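PDB 3RD5: Mypaa.01249.c, which probably acts as an oxidoreductase of the short-chain dehydrogenase/reductase family, though its substrate and reaction are not established. Local coordinates for residues A9-F14 against Q234-A239; V20-N25 against L117-L122; A171-T176 against D246-P251; E178-L183 against L190-A195. All coordinates share one frame; numbering follows the deposited sequence.

Interaction 1. Residues A9-F14 against Q234-A239; sequences ADLPSF and QTLYAA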
loop_
_atom_site.group_PDB
_atom_site.type_symbol
_atom_site.label_atom_id
_atom_site.label_comp_id
_atom_site.label_asym_id
_atom_site.label_seq_id
_atom_site.Cartn_x
_atom_site.Cartn_y
_atom_site.Cartn_z
ATOM N N ALA A 9 11.941 -13.933 -10.548
ATOM C CA ALA A 9 12.209 -14.682 -11.766
ATOM C C ALA A 9 10.992 -15.478 -12.248
ATOM O O ALA A 9 10.881 -15.818 -13.432
ATOM C CB ALA A 9 13.434 -15.605 -11.587
ATOM N N ASP A 10 10.072 -15.737 -11.321
ATOM C CA ASP A 10 8.891 -16.550 -11.584
ATOM C C ASP A 10 7.685 -15.687 -11.964
ATOM O O ASP A 10 6.592 -16.201 -12.156
ATOM C CB ASP A 10 8.554 -17.398 -10.347
ATOM C CG ASP A 10 9.691 -18.324 -9.956
ATOM O OD1 ASP A 10 10.160 -19.099 -10.850
ATOM O OD2 ASP A 10 10.115 -18.315 -8.789
ATOM N N LEU A 11 7.870 -14.376 -12.089
ATOM C CA LEU A 11 6.722 -13.533 -12.443
ATOM C C LEU A 11 6.114 -13.910 -13.784
ATOM O O LEU A 11 6.846 -14.128 -14.754
ATOM C CB LEU A 11 7.108 -12.063 -12.536
ATOM C CG LEU A 11 7.068 -11.204 -11.344
ATOM C CD1 LEU A 11 7.746 -9.860 -11.669
ATOM C CD2 LEU A 11 5.603 -11.011 -10.744
ATOM N N PRO A 12 4.777 -13.963 -13.866
ATOM C CA PRO A 12 4.130 -14.155 -15.155
ATOM C C PRO A 12 4.155 -12.871 -15.998
ATOM O O PRO A 12 4.531 -11.789 -15.512
ATOM C CB PRO A 12 2.700 -14.516 -14.774
ATOM C CG PRO A 12 2.454 -13.751 -13.581
ATOM C CD PRO A 12 3.778 -13.778 -12.794
ATOM N N SER A 13 3.741 -12.981 -17.239
ATOM C CA SER A 13 3.642 -11.815 -18.102
ATOM C C SER A 13 2.592 -10.832 -17.568
ATOM O O SER A 13 1.532 -11.217 -17.080
ATOM C CB SER A 13 3.262 -12.236 -19.508
ATOM O OG SER A 13 3.123 -11.105 -20.377
ATOM N N PHE A 14 2.929 -9.534 -17.673
ATOM C CA PHE A 14 1.995 -8.438 -17.433
ATOM C C PHE A 14 1.736 -7.647 -18.728
ATOM O O PHE A 14 1.273 -6.488 -18.654
ATOM C CB PHE A 14 2.494 -7.499 -16.308
ATOM C CG PHE A 14 2.161 -7.993 -14.916
ATOM C CD1 PHE A 14 2.817 -9.110 -14.376
ATOM C CD2 PHE A 14 1.174 -7.357 -14.134
ATOM C CE1 PHE A 14 2.467 -9.560 -13.101
ATOM C CE2 PHE A 14 0.870 -7.821 -12.879
ATOM C CZ PHE A 14 1.500 -8.942 -12.394
ATOM N N GLN A 234 7.974 -9.775 -2.113
ATOM C CA GLN A 234 6.754 -10.069 -1.371
ATOM C C GLN A 234 5.562 -9.398 -2.062
ATOM O O GLN A 234 4.502 -10.019 -2.289
ATOM C CB GLN A 234 6.901 -9.637 0.086
ATOM C CG GLN A 234 8.239 -9.945 0.781
ATOM C CD GLN A 234 8.708 -11.368 0.676
ATOM O OE1 GLN A 234 7.887 -12.309 0.745
ATOM N NE2 GLN A 234 10.054 -11.552 0.543
ATOM N N THR A 235 5.713 -8.119 -2.375
ATOM C CA THR A 235 4.685 -7.375 -3.101
ATOM C C THR A 235 4.391 -7.993 -4.472
ATOM O O THR A 235 3.238 -8.106 -4.876
ATOM C CB THR A 235 5.093 -5.927 -3.289
ATOM O OG1 THR A 235 5.387 -5.332 -2.023
ATOM C CG2 THR A 235 3.997 -5.117 -3.970
ATOM N N LEU A 236 5.453 -8.386 -5.170
ATOM C CA LEU A 236 5.318 -8.941 -6.520
ATOM C C LEU A 236 4.531 -10.257 -6.537
ATOM O O LEU A 236 3.767 -10.533 -7.449
ATOM C CB LEU A 236 6.715 -9.085 -7.154
ATOM C CG LEU A 236 7.416 -7.765 -7.523
ATOM C CD1 LEU A 236 8.932 -7.972 -7.808
ATOM C CD2 LEU A 236 6.705 -7.073 -8.703
ATOM N N TYR A 237 4.720 -11.071 -5.488
ATOM C CA TYR A 237 3.934 -12.286 -5.313
ATOM C C TYR A 237 2.445 -11.940 -5.093
ATOM O O TYR A 237 1.562 -12.460 -5.778
ATOM C CB TYR A 237 4.505 -13.085 -4.142
ATOM C CG TYR A 237 3.887 -14.437 -3.866
ATOM C CD1 TYR A 237 2.728 -14.537 -3.126
ATOM C CD2 TYR A 237 4.520 -15.593 -4.240
ATOM C CE1 TYR A 237 2.204 -15.780 -2.748
ATOM C CE2 TYR A 237 3.999 -16.832 -3.866
ATOM C CZ TYR A 237 2.856 -16.891 -3.124
ATOM O OH TYR A 237 2.356 -18.142 -2.755
ATOM N N ALA A 238 2.163 -10.996 -4.200
ATOM C CA ALA A 238 0.783 -10.556 -3.972
ATOM C C ALA A 238 0.136 -9.944 -5.223
ATOM O O ALA A 238 -1.048 -10.134 -5.466
ATOM C CB ALA A 238 0.715 -9.556 -2.807
ATOM N N ALA A 239 0.932 -9.265 -6.042
ATOM C CA ALA A 239 0.409 -8.622 -7.263
ATOM C C ALA A 239 0.121 -9.570 -8.384
ATOM O O ALA A 239 -0.626 -9.202 -9.291
ATOM C CB ALA A 239 1.391 -7.561 -7.753
#
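The backbone oxygen L236 O accepts a hydrogen bond from S240 OG one helical turn further on, and from 9-14 an apolar group, L11 CD2, rests against it at 3.8 Å. The second methyl of the same leucine, L11 CD1, lies 4.2 Å from L236 CD2, so the forked end of L11 spans both the carbonyl and the side chain of L236. Three residues further along the helix, A239 O is met by F14, whose ring presents an edge and brings CZ to 3.8 Å from that oxygen, which lies close to the ring plane. F14 is turned this way by a chi1 of -83°, with CG anti to its own carbonyl carbon. No hydrogen bond joins 9-14 to 234-239; the contact is buried and made by van der Waals packing. Helix 27-38 forms the other wall, L36 touching both F14 and L236, while R39 pairs with the backbone of F14 and donates from NE to L11 O. The N-terminal lead-in to strand 18-22 is thus wedged between helices 27-38 and 226-240, which belong to the same helical layer of the Rossmann-type alpha/beta sandwich of short-chain dehydrogenases/reductases.

Interaction 2. Residues V20-N25 against L117-L122; sequences VITGAN and LGHFAL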
loop_
_atom_site.group_PDB
_atom_site.type_symbol
_atom_site.label_atom_id
_atom_site.label_comp_id
_atom_site.label_asym_id
_atom_site.label_seq_id
_atom_site.Cartn_x
_atom_site.Cartn_y
_atom_site.Cartn_z
ATOM N N VAL A 20 -0.656 0.776 -11.224
ATOM C CA VAL A 20 -0.356 2.015 -10.537
ATOM C C VAL A 20 0.376 1.688 -9.273
ATOM O O VAL A 20 -0.116 0.837 -8.506
ATOM C CB VAL A 20 -1.648 2.810 -10.199
ATOM C CG1 VAL A 20 -1.333 4.054 -9.343
ATOM C CG2 VAL A 20 -2.346 3.239 -11.490
ATOM N N ILE A 21 1.509 2.337 -9.008
ATOM C CA ILE A 21 2.342 2.086 -7.816
ATOM C C ILE A 21 2.623 3.404 -7.135
ATOM O O ILE A 21 3.230 4.286 -7.751
ATOM C CB ILE A 21 3.732 1.426 -8.173
ATOM C CG1 ILE A 21 3.537 0.172 -9.035
ATOM C CG2 ILE A 21 4.518 1.096 -6.866
ATOM C CD1 ILE A 21 4.864 -0.529 -9.409
ATOM N N THR A 22 2.243 3.559 -5.868
ATOM C CA THR A 22 2.643 4.749 -5.135
ATOM C C THR A 22 4.074 4.569 -4.644
ATOM O O THR A 22 4.471 3.468 -4.224
ATOM C CB THR A 22 1.706 5.062 -3.987
ATOM O OG1 THR A 22 1.766 4.004 -3.018
ATOM C CG2 THR A 22 0.222 5.225 -4.472
ATOM N N GLY A 23 4.866 5.632 -4.722
ATOM C CA GLY A 23 6.255 5.510 -4.289
ATOM C C GLY A 23 6.733 6.592 -3.432
ATOM O O GLY A 23 6.163 7.664 -3.395
ATOM N N ALA A 24 7.811 6.278 -2.708
ATOM C CA ALA A 24 8.472 7.193 -1.818
ATOM C C ALA A 24 9.909 7.436 -2.309
ATOM O O ALA A 24 10.742 7.920 -1.532
ATOM C CB ALA A 24 8.428 6.596 -0.390
ATOM N N ASN A 25 10.155 7.170 -3.602
ATOM C CA ASN A 25 11.479 7.311 -4.293
ATOM C C ASN A 25 12.559 6.540 -3.530
ATOM O O ASN A 25 13.705 6.981 -3.309
ATOM C CB ASN A 25 11.831 8.783 -4.601
ATOM C CG ASN A 25 11.271 9.262 -5.978
ATOM O OD1 ASN A 25 11.434 8.598 -7.015
ATOM N ND2 ASN A 25 10.605 10.405 -5.974
ATOM N N LEU A 117 -4.338 7.059 5.319
ATOM C CA LEU A 117 -5.450 7.894 4.839
ATOM C C LEU A 117 -5.345 8.310 3.395
ATOM O O LEU A 117 -6.335 8.298 2.654
ATOM C CB LEU A 117 -5.695 9.121 5.751
ATOM C CG LEU A 117 -6.105 8.769 7.195
ATOM C CD1 LEU A 117 -5.949 9.983 8.165
ATOM C CD2 LEU A 117 -7.542 8.201 7.293
ATOM N N GLY A 118 -4.133 8.638 2.955
ATOM C CA GLY A 118 -3.981 9.032 1.546
ATOM C C GLY A 118 -4.254 7.842 0.604
ATOM O O GLY A 118 -4.858 8.011 -0.439
ATOM N N HIS A 119 -3.805 6.667 0.996
ATOM C CA HIS A 119 -4.085 5.413 0.273
ATOM C C HIS A 119 -5.563 5.027 0.291
ATOM O O HIS A 119 -6.110 4.535 -0.694
ATOM C CB HIS A 119 -3.214 4.274 0.787
ATOM C CG HIS A 119 -1.800 4.317 0.279
ATOM N ND1 HIS A 119 -0.717 4.061 1.097
ATOM C CD2 HIS A 119 -1.306 4.472 -0.976
ATOM C CE1 HIS A 119 0.391 4.096 0.353
ATOM N NE2 HIS A 119 0.065 4.389 -0.908
ATOM N N PHE A 120 -6.223 5.268 1.427
ATOM C CA PHE A 120 -7.656 5.037 1.556
ATOM C C PHE A 120 -8.423 5.876 0.535
ATOM O O PHE A 120 -9.285 5.361 -0.194
ATOM C CB PHE A 120 -8.075 5.397 2.984
ATOM C CG PHE A 120 -9.543 5.198 3.273
ATOM C CD1 PHE A 120 -9.995 3.981 3.728
ATOM C CD2 PHE A 120 -10.467 6.207 3.056
ATOM C CE1 PHE A 120 -11.347 3.761 3.982
ATOM C CE2 PHE A 120 -11.825 5.993 3.310
ATOM C CZ PHE A 120 -12.266 4.775 3.751
ATOM N N ALA A 121 -8.124 7.166 0.487
ATOM C CA ALA A 121 -8.765 8.050 -0.457
ATOM C C ALA A 121 -8.454 7.663 -1.885
ATOM O O ALA A 121 -9.361 7.572 -2.745
ATOM C CB ALA A 121 -8.300 9.502 -0.184
ATOM N N LEU A 122 -7.196 7.379 -2.154
ATOM C CA LEU A 122 -6.774 6.993 -3.509
ATOM C C LEU A 122 -7.546 5.765 -3.987
ATOM O O LEU A 122 -8.024 5.689 -5.150
ATOM C CB LEU A 122 -5.278 6.715 -3.569
ATOM C CG LEU A 122 -4.715 6.274 -4.911
ATOM C CD1 LEU A 122 -4.916 7.385 -5.970
ATOM C CD2 LEU A 122 -3.231 5.881 -4.763
#
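T22, on strand 18-22, points its side chain at helix 110-126, and each of its atoms beyond CA meets something there. CB stands 3.6 Å from H119 NE2, close to the plane of the imidazole and at its edge. From CB the two branches part. OG1 takes the position between the backbone N and the carbonyl carbon (chi1 64°), which aims it straight at the ring: T22 OG1 and H119 NE2 share a hydrogen bond of 2.7 Å, with the hydroxyl oxygen near the ring plane. The same oxygen is also bonded to A94 N; two partners grip the hydroxyl oxygen, which should restrict rotation about chi1. These partners agree with the family. T22 opens the sequence TGANSGLG, which matches the glycine-rich TGXXXGXG coenzyme-binding motif of classical short-chain dehydrogenases, and A94 belongs to the NNAG motif at the end of strand 87-92; N93 ND2 binds T22 O as well, joining the start of the glycine-rich motif to NNAG. The other branch, CG2, meets the tip of L122 end to end, with T22 CG2 to L122 CD2 at 3.5 Å, and lies 3.7 Å from H119 NE2. L122 reaches out because its CG is anti to the backbone N (chi1 179°), and its side chain also packs on L90, V77 and F80. The imidazole is steadied from behind, where H119 ND1 is hydrogen-bonded to N115 O one turn earlier in the helix, and N92 and L71 also touch it.

Interaction 3. Residues A171-T176 against D246-P251; sequences ANLLFT and DSFVGP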
loop_
_atom_site.group_PDB
_atom_site.type_symbol
_atom_site.label_atom_id
_atom_site.label_comp_id
_atom_site.label_asym_id
_atom_site.label_seq_id
_atom_site.Cartn_x
_atom_site.Cartn_y
_atom_site.Cartn_z
ATOM N N ALA A 171 -3.450 -0.275 10.467
ATOM C CA ALA A 171 -4.503 0.291 9.629
ATOM C C ALA A 171 -4.488 -0.267 8.208
ATOM O O ALA A 171 -5.529 -0.594 7.642
ATOM C CB ALA A 171 -4.450 1.820 9.623
ATOM N N ASN A 172 -3.286 -0.479 7.649
ATOM C CA ASN A 172 -3.164 -1.035 6.300
ATOM C C ASN A 172 -3.812 -2.416 6.201
ATOM O O ASN A 172 -4.426 -2.767 5.182
ATOM C CB ASN A 172 -1.695 -1.209 5.887
ATOM C CG ASN A 172 -0.913 0.077 5.643
ATOM O OD1 ASN A 172 0.310 0.089 5.898
ATOM N ND2 ASN A 172 -1.531 1.119 5.069
ATOM N N LEU A 173 -3.679 -3.224 7.250
ATOM C CA LEU A 173 -4.280 -4.560 7.285
ATOM C C LEU A 173 -5.798 -4.530 7.510
ATOM O O LEU A 173 -6.552 -5.253 6.849
ATOM C CB LEU A 173 -3.571 -5.458 8.327
ATOM C CG LEU A 173 -2.171 -5.849 7.894
ATOM C CD1 LEU A 173 -1.434 -6.563 9.027
ATOM C CD2 LEU A 173 -2.216 -6.857 6.716
ATOM N N LEU A 174 -6.234 -3.709 8.463
ATOM C CA LEU A 174 -7.668 -3.550 8.718
ATOM C C LEU A 174 -8.369 -2.986 7.486
ATOM O O LEU A 174 -9.524 -3.337 7.193
ATOM C CB LEU A 174 -7.858 -2.658 9.929
ATOM C CG LEU A 174 -7.433 -3.239 11.277
ATOM C CD1 LEU A 174 -7.430 -2.128 12.338
ATOM C CD2 LEU A 174 -8.337 -4.405 11.722
ATOM N N PHE A 175 -7.690 -2.090 6.777
ATOM C CA PHE A 175 -8.158 -1.546 5.473
ATOM C C PHE A 175 -8.398 -2.674 4.486
ATOM O O PHE A 175 -9.445 -2.776 3.824
ATOM C CB PHE A 175 -7.122 -0.566 4.932
ATOM C CG PHE A 175 -7.383 -0.129 3.533
ATOM C CD1 PHE A 175 -8.414 0.700 3.203
ATOM C CD2 PHE A 175 -6.507 -0.527 2.550
ATOM C CE1 PHE A 175 -8.609 1.108 1.886
ATOM C CE2 PHE A 175 -6.662 -0.086 1.256
ATOM C CZ PHE A 175 -7.744 0.713 0.928
ATOM N N THR A 176 -7.389 -3.540 4.352
ATOM C CA THR A 176 -7.462 -4.666 3.422
ATOM C C THR A 176 -8.619 -5.620 3.744
ATOM O O THR A 176 -9.389 -6.000 2.842
ATOM C CB THR A 176 -6.151 -5.414 3.433
ATOM O OG1 THR A 176 -5.073 -4.558 2.999
ATOM C CG2 THR A 176 -6.177 -6.695 2.516
ATOM N N ASP A 246 -8.166 -10.978 0.810
ATOM C CA ASP A 246 -7.630 -10.773 2.168
ATOM C C ASP A 246 -6.484 -11.691 2.539
ATOM O O ASP A 246 -6.240 -11.936 3.721
ATOM C CB ASP A 246 -8.744 -10.788 3.259
ATOM C CG ASP A 246 -8.308 -10.143 4.574
ATOM O OD1 ASP A 246 -7.394 -9.371 4.603
ATOM O OD2 ASP A 246 -8.942 -10.514 5.597
ATOM N N SER A 247 -5.713 -12.149 1.564
ATOM C CA SER A 247 -4.457 -12.817 1.858
ATOM C C SER A 247 -3.406 -11.782 2.203
ATOM O O SER A 247 -3.417 -10.684 1.642
ATOM C CB SER A 247 -3.954 -13.599 0.660
ATOM O OG SER A 247 -4.794 -14.679 0.318
ATOM N N PHE A 248 -2.488 -12.131 3.084
ATOM C CA PHE A 248 -1.340 -11.314 3.478
ATOM C C PHE A 248 -0.079 -12.147 3.182
ATOM O O PHE A 248 -0.009 -13.290 3.675
ATOM C CB PHE A 248 -1.425 -11.069 4.987
ATOM C CG PHE A 248 -0.388 -10.138 5.578
ATOM C CD1 PHE A 248 0.217 -9.131 4.860
ATOM C CD2 PHE A 248 -0.058 -10.274 6.925
ATOM C CE1 PHE A 248 1.109 -8.205 5.465
ATOM C CE2 PHE A 248 0.809 -9.365 7.532
ATOM C CZ PHE A 248 1.399 -8.350 6.814
ATOM N N VAL A 249 0.831 -11.616 2.356
ATOM C CA VAL A 249 1.994 -12.328 1.821
ATOM C C VAL A 249 3.253 -11.742 2.454
ATOM O O VAL A 249 3.425 -10.521 2.565
ATOM C CB VAL A 249 2.078 -12.113 0.253
ATOM C CG1 VAL A 249 3.423 -12.645 -0.349
ATOM C CG2 VAL A 249 0.827 -12.837 -0.387
ATOM N N GLY A 250 4.200 -12.608 2.817
ATOM C CA GLY A 250 5.492 -12.150 3.290
ATOM C C GLY A 250 6.425 -13.315 3.543
ATOM O O GLY A 250 6.127 -14.440 3.203
ATOM N N PRO A 251 7.579 -13.027 4.172
ATOM C CA PRO A 251 8.555 -14.094 4.421
ATOM C C PRO A 251 8.049 -15.019 5.525
ATOM O O PRO A 251 7.421 -14.595 6.503
ATOM C CB PRO A 251 9.790 -13.322 4.872
ATOM C CG PRO A 251 9.593 -11.917 4.385
ATOM C CD PRO A 251 8.119 -11.701 4.511
#
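L173 sets a methyl squarely over the ring of F248: CD2 stands 3.7 Å from the ring centroid and only 6° off its normal, a CH-pi contact over one face. Its sister methyl reaches the rim, L173 CD1 lying 3.9 Å from F248 CE2, so both branches of the leucine rest on the aromatic. Nearby, T176 CG2 touches D246 OD1 at 3.6 Å, a van der Waals contact of a methyl with a carboxylate oxygen; the polar partners of the carboxylate lie outside: OD1 in a salt bridge with R264, OD2 in a hydrogen bond with S177 OG. This is the packing of helix 161-185, which by sequence carries the YXXXK motif of short-chain dehydrogenases ending at K169, against strand 248-251 of the Rossmann-type sheet. Further out, T176 is oriented by its hydroxyl, T176 OG1 donating a hydrogen bond of 2.9 Å to N172 O, which also accepts from T176 N; this leaves CG2 anti to the backbone N and facing D246. The amide of N172 is held in turn by K169 NZ at OD1 and N115 O at ND2. F248 projects with CG anti to its backbone N (chi1 -175°), where A194 packs beside it and H196 meets its ring, the planes inclined at about 50°.

Interaction 4. Residues E178-L183 against L190-A195; sequences ELQRRL and LRALAA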
loop_
_atom_site.group_PDB
_atom_site.type_symbol
_atom_site.label_atom_id
_atom_site.label_comp_id
_atom_site.label_asym_id
_atom_site.label_seq_id
_atom_site.Cartn_x
_atom_site.Cartn_y
_atom_site.Cartn_z
ATOM N N GLU A 178 -11.442 -5.004 5.534
ATOM C CA GLU A 178 -12.746 -4.373 5.354
ATOM C C GLU A 178 -13.021 -4.101 3.881
ATOM O O GLU A 178 -14.143 -4.273 3.428
ATOM C CB GLU A 178 -12.889 -3.128 6.212
ATOM C CG GLU A 178 -14.184 -2.349 6.059
ATOM C CD GLU A 178 -15.432 -3.016 6.544
ATOM O OE1 GLU A 178 -15.366 -4.111 7.120
ATOM O OE2 GLU A 178 -16.505 -2.368 6.347
ATOM N N LEU A 179 -12.003 -3.720 3.128
ATOM C CA LEU A 179 -12.170 -3.518 1.672
ATOM C C LEU A 179 -12.625 -4.848 1.054
ATOM O O LEU A 179 -13.576 -4.887 0.260
ATOM C CB LEU A 179 -10.864 -3.043 1.016
ATOM C CG LEU A 179 -10.915 -2.878 -0.497
ATOM C CD1 LEU A 179 -12.064 -1.971 -0.983
ATOM C CD2 LEU A 179 -9.585 -2.334 -0.999
ATOM N N GLN A 180 -11.981 -5.968 1.404
ATOM C CA GLN A 180 -12.404 -7.231 0.838
ATOM C C GLN A 180 -13.836 -7.567 1.227
ATOM O O GLN A 180 -14.613 -8.045 0.391
ATOM C CB GLN A 180 -11.447 -8.361 1.224
ATOM C CG GLN A 180 -11.836 -9.685 0.539
ATOM C CD GLN A 180 -11.748 -9.590 -0.956
ATOM O OE1 GLN A 180 -10.685 -9.369 -1.504
ATOM N NE2 GLN A 180 -12.875 -9.795 -1.645
ATOM N N ARG A 181 -14.201 -7.319 2.487
ATOM C CA ARG A 181 -15.593 -7.595 2.932
ATOM C C ARG A 181 -16.577 -6.813 2.060
ATOM O O ARG A 181 -17.606 -7.375 1.621
ATOM C CB ARG A 181 -15.782 -7.249 4.383
ATOM C CG ARG A 181 -17.113 -7.695 4.947
ATOM C CD ARG A 181 -17.328 -7.168 6.346
ATOM N NE ARG A 181 -17.572 -5.740 6.385
ATOM C CZ ARG A 181 -18.723 -5.155 6.046
ATOM N NH1 ARG A 181 -19.774 -5.886 5.631
ATOM N NH2 ARG A 181 -18.859 -3.833 6.137
ATOM N N ARG A 182 -16.277 -5.555 1.793
ATOM C CA ARG A 182 -17.146 -4.718 0.976
ATOM C C ARG A 182 -17.190 -5.134 -0.485
ATOM O O ARG A 182 -18.252 -5.089 -1.122
ATOM C CB ARG A 182 -16.750 -3.264 1.146
ATOM C CG ARG A 182 -17.196 -2.702 2.487
ATOM C CD ARG A 182 -16.624 -1.323 2.704
ATOM N NE ARG A 182 -17.098 -0.668 3.911
ATOM C CZ ARG A 182 -18.014 0.308 3.943
ATOM N NH1 ARG A 182 -18.566 0.744 2.850
ATOM N NH2 ARG A 182 -18.315 0.908 5.081
ATOM N N LEU A 183 -16.049 -5.559 -1.026
ATOM C CA LEU A 183 -15.990 -6.015 -2.410
ATOM C C LEU A 183 -16.839 -7.254 -2.559
ATOM O O LEU A 183 -17.627 -7.370 -3.511
ATOM C CB LEU A 183 -14.531 -6.279 -2.834
ATOM C CG LEU A 183 -13.633 -5.058 -2.998
ATOM C CD1 LEU A 183 -12.188 -5.481 -3.187
ATOM C CD2 LEU A 183 -14.124 -4.165 -4.186
ATOM N N LEU A 190 -13.105 -7.907 -7.863
ATOM C CA LEU A 190 -11.836 -7.368 -7.355
ATOM C C LEU A 190 -11.452 -8.025 -6.058
ATOM O O LEU A 190 -12.313 -8.398 -5.246
ATOM C CB LEU A 190 -11.904 -5.853 -7.147
ATOM C CG LEU A 190 -12.202 -4.986 -8.369
ATOM C CD1 LEU A 190 -12.373 -3.507 -7.936
ATOM C CD2 LEU A 190 -11.117 -5.126 -9.428
ATOM N N ARG A 191 -10.147 -8.126 -5.842
ATOM C CA ARG A 191 -9.578 -8.626 -4.565
ATOM C C ARG A 191 -8.736 -7.540 -3.921
ATOM O O ARG A 191 -8.069 -6.749 -4.600
ATOM C CB ARG A 191 -8.718 -9.872 -4.759
ATOM C CG ARG A 191 -9.520 -11.077 -4.979
ATOM C CD ARG A 191 -8.643 -12.240 -5.432
ATOM N NE ARG A 191 -8.374 -12.143 -6.868
ATOM C CZ ARG A 191 -7.799 -13.099 -7.577
ATOM N NH1 ARG A 191 -7.269 -14.153 -6.972
ATOM N NH2 ARG A 191 -7.741 -12.974 -8.899
ATOM N N ALA A 192 -8.736 -7.538 -2.596
ATOM C CA ALA A 192 -7.828 -6.737 -1.769
ATOM C C ALA A 192 -6.872 -7.654 -1.050
ATOM O O ALA A 192 -7.286 -8.561 -0.336
ATOM C CB ALA A 192 -8.651 -5.892 -0.743
ATOM N N LEU A 193 -5.573 -7.413 -1.237
ATOM C CA LEU A 193 -4.497 -8.245 -0.688
ATOM C C LEU A 193 -3.504 -7.361 -0.001
ATOM O O LEU A 193 -3.459 -6.147 -0.210
ATOM C CB LEU A 193 -3.783 -9.014 -1.831
ATOM C CG LEU A 193 -4.684 -9.786 -2.790
ATOM C CD1 LEU A 193 -3.887 -10.366 -3.987
ATOM C CD2 LEU A 193 -5.384 -10.909 -2.056
ATOM N N ALA A 194 -2.663 -7.950 0.834
ATOM C CA ALA A 194 -1.586 -7.218 1.485
ATOM C C ALA A 194 -0.287 -7.997 1.396
ATOM O O ALA A 194 -0.280 -9.202 1.164
ATOM C CB ALA A 194 -1.955 -6.913 2.982
ATOM N N ALA A 195 0.827 -7.282 1.565
ATOM C CA ALA A 195 2.176 -7.852 1.581
ATOM C C ALA A 195 3.010 -7.068 2.553
ATOM O O ALA A 195 2.696 -5.920 2.885
ATOM C CB ALA A 195 2.816 -7.781 0.153
HETATM O O HOH W 1 -13.988 -10.265 -4.632
#
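A192 CB is the bump on the strand, and L179 and L183, one helical turn apart, form the hollow that receives it. L179 closes on the methyl with its branch end, CD2 coming to 3.7 Å from A192 CB, while L183 CD1 borders the same methyl more loosely at 4.3 Å. L183 is the broader knob: its CD1 lies against the backbone, 3.6 Å from L190 O, and its two methyls straddle L190 CB, with L183 CD1 4.0 Å from that carbon. Q180 flanks this patch. Its CG leaves anti to the backbone N and the chain then bends at chi2 (63°), curling the amide over the strand so that OE1 accepts from A192 N at 2.9 Å, a nearly straight bond (171°) whose donor is tilted from the carbonyl plane. OE1 thereby settles beside R191 CA and CB. The NE2 end is held by T184 OG1 and by a water that accepts from it and donates to L190 O, with 2.6 Å between the water and L190 O. On the far side of the helix, R181 grips E178 side-on through NE and NH2, and R182 NE joins at OE2. Helix 178-183 and strand 191-195 run nearly antiparallel, their short axes coming within 7.4 Å: the helix-to-strand half of the beta-alpha-beta crossover from strand 133-137 through helix 161-185 to strand 191-195. The strand lies between 133-137 and 248-251, while helix 271-285 packs on E178 and L179 and offers W278 to R182 for a cation-pi contact.

How the interactions relate
From the N terminus, interaction 1 opens first at 9-14 and closes only at 234-239, so its loop spans most of the Rossmann-type domain. Within that span interaction 2 closes 20-25 on 117-122, linking the first strand to helix 110-126. Interaction 3 then opens at 171-176, and the short turn of interaction 4, from 178-183 to 190-195, lies wholly inside it on the same helix 161-185. Interaction 1 closes before interaction 3 does at 246-251, so these two cross. Interactions 3 and 4 meet where 246-251 runs beside strand 191-195, probably by hydrogen bonds D246 N to A192 O and V249 N to A194 O, and interaction 1 packs against both from helix 226-240; F120 and F175 join interactions 2 and 3.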